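Local coordinates for ATP/GTP-binding site-containing protein A (Brucella abortus, PDB 6NTR), which functions in the periplasm to maintain the integrity of the cell envelope, at residues Pro205-Asn210 against Met222-Gly227. Numbering follows the deposited sequence.
Unlike the reference sequence in segment 222-227: M222 (reference Leu).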
# COMPACT_ATOMS: atom_id res chain seq x y z
N PRO A 205 5.24 -13.72 7.57
CA PRO A 205 4.17 -12.80 7.18
C PRO A 205 3.82 -13.06 5.71
O PRO A 205 4.69 -13.51 4.98
CB PRO A 205 4.79 -11.42 7.37
CG PRO A 205 6.20 -11.60 7.02
CD PRO A 205 6.57 -12.96 7.49
N ILE A 206 2.59 -12.81 5.29
CA ILE A 206 2.23 -13.05 3.90
C ILE A 206 2.91 -12.04 2.99
O ILE A 206 3.16 -12.33 1.81
CB ILE A 206 0.70 -13.02 3.73
CG1 ILE A 206 0.19 -11.65 4.16
CG2 ILE A 206 0.03 -14.14 4.52
CD1 ILE A 206 -1.29 -11.57 4.22
N TYR A 207 3.25 -10.87 3.50
CA TYR A 207 3.86 -9.83 2.70
C TYR A 207 4.53 -8.86 3.66
O TYR A 207 4.07 -8.67 4.78
CB TYR A 207 2.80 -9.15 1.81
CG TYR A 207 3.05 -7.73 1.37
CD1 TYR A 207 3.76 -7.44 0.21
CD2 TYR A 207 2.50 -6.66 2.06
CE1 TYR A 207 3.96 -6.13 -0.21
CE2 TYR A 207 2.70 -5.36 1.66
CZ TYR A 207 3.43 -5.10 0.53
OH TYR A 207 3.61 -3.79 0.15
N ARG A 208 5.62 -8.26 3.22
CA ARG A 208 6.36 -7.35 4.07
C ARG A 208 6.92 -6.21 3.23
O ARG A 208 7.51 -6.45 2.18
CB ARG A 208 7.51 -8.07 4.76
CG ARG A 208 8.27 -7.20 5.72
CD ARG A 208 9.05 -8.04 6.70
NE ARG A 208 10.15 -8.74 6.06
CZ ARG A 208 11.20 -8.15 5.52
NH1 ARG A 208 11.34 -6.83 5.54
NH2 ARG A 208 12.13 -8.90 4.95
N ILE A 209 6.76 -4.99 3.72
CA ILE A 209 7.25 -3.83 3.04
C ILE A 209 8.05 -2.90 3.93
O ILE A 209 7.64 -2.59 5.02
CB ILE A 209 6.09 -3.03 2.40
CG1 ILE A 209 6.64 -1.86 1.60
CG2 ILE A 209 5.16 -2.47 3.45
CD1 ILE A 209 5.59 -1.08 0.85
N ASN A 210 9.17 -2.42 3.43
CA ASN A 210 9.99 -1.49 4.13
C ASN A 210 9.95 -0.17 3.39
O ASN A 210 10.14 -0.15 2.21
CB ASN A 210 11.43 -1.97 4.17
CG ASN A 210 11.58 -3.29 4.83
OD1 ASN A 210 11.29 -4.33 4.26
ND2 ASN A 210 12.05 -3.27 6.06
N MSE A 222 10.86 2.39 -1.28
CA MSE A 222 10.12 1.20 -0.98
C MSE A 222 10.79 -0.06 -1.35
O MSE A 222 11.61 -0.09 -2.26
CB MSE A 222 8.81 1.17 -1.74
CG MSE A 222 8.57 2.42 -2.55
SE MSE A 222 6.78 2.90 -2.03
CE MSE A 222 5.94 1.21 -2.55
N THR A 223 10.51 -1.10 -0.59
CA THR A 223 10.99 -2.41 -0.90
C THR A 223 9.85 -3.32 -0.53
O THR A 223 9.35 -3.26 0.56
CB THR A 223 12.25 -2.78 -0.12
OG1 THR A 223 13.34 -2.00 -0.59
CG2 THR A 223 12.57 -4.22 -0.30
N MSE A 224 9.45 -4.19 -1.44
CA MSE A 224 8.36 -5.08 -1.15
C MSE A 224 8.83 -6.48 -1.18
O MSE A 224 9.28 -6.93 -2.22
CB MSE A 224 7.28 -4.80 -2.17
CG MSE A 224 6.89 -3.35 -1.96
SE MSE A 224 6.22 -2.48 -3.57
CE MSE A 224 4.46 -3.32 -3.46
N ASP A 225 8.69 -7.19 -0.08
CA ASP A 225 9.10 -8.57 -0.00
C ASP A 225 7.84 -9.37 -0.14
O ASP A 225 6.96 -9.31 0.68
CB ASP A 225 9.75 -8.84 1.35
CG ASP A 225 10.70 -10.03 1.34
OD1 ASP A 225 10.25 -11.14 1.08
OD2 ASP A 225 11.89 -9.85 1.62
N TYR A 226 7.77 -10.13 -1.22
CA TYR A 226 6.63 -10.96 -1.54
C TYR A 226 6.87 -12.39 -1.18
O TYR A 226 6.05 -13.24 -1.46
CB TYR A 226 6.33 -10.88 -3.03
CG TYR A 226 5.82 -9.54 -3.47
CD1 TYR A 226 4.51 -9.17 -3.24
CD2 TYR A 226 6.64 -8.64 -4.10
CE1 TYR A 226 4.05 -7.94 -3.62
CE2 TYR A 226 6.18 -7.41 -4.49
CZ TYR A 226 4.88 -7.07 -4.24
OH TYR A 226 4.42 -5.85 -4.63
N GLY A 227 8.00 -12.66 -0.54
CA GLY A 227 8.36 -14.01 -0.18
C GLY A 227 9.52 -14.45 -1.03
O GLY A 227 10.65 -14.10 -0.76
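Backbone bonds pair R208 with D225 and N210 with T223, both antiparallel hydrogen-bonded pairs, with the non-hydrogen-bonded pair I209-M224 between them. The shortest bond runs from D225 N to R208 O (2.7 Å); beta-branched I209 and T223 suit the extended backbone.

The polar face carries R208, N210, T223 and D225, of which only R208 and D225 are charged. R208 bends at chi3 (69°), which brings its guanidinium over D225: D225 CB lies over the rim of one face, and R208 NH2 is 3.5 Å from D225 OD2. That oxygen lies well out of the guanidinium plane, so the salt bridge is electrostatic, without an N-H aimed at it. Aspartate suits this site because its short carboxylate also takes the N-H of G227 on OD1 (3.2 Å), an Asx turn, and pairs with R18.

The face of I209 and M224 is packed mainly through carbon contacts. I209 CD1 lies alongside selenomethionine M224, 3.8 Å from its CG. The broad ring of Y207 reaches across to M224 and Y226, 3.9 Å from the latter, CE1 to CE1, with planes inclined at 44°; M224 and Y226 also touch F50 of strand 43-56.

This chemistry implies a two-sided piece of the barrel-like wall, with ionic pairing on one face and selenomethionine, isoleucine and tyrosine packing on the other.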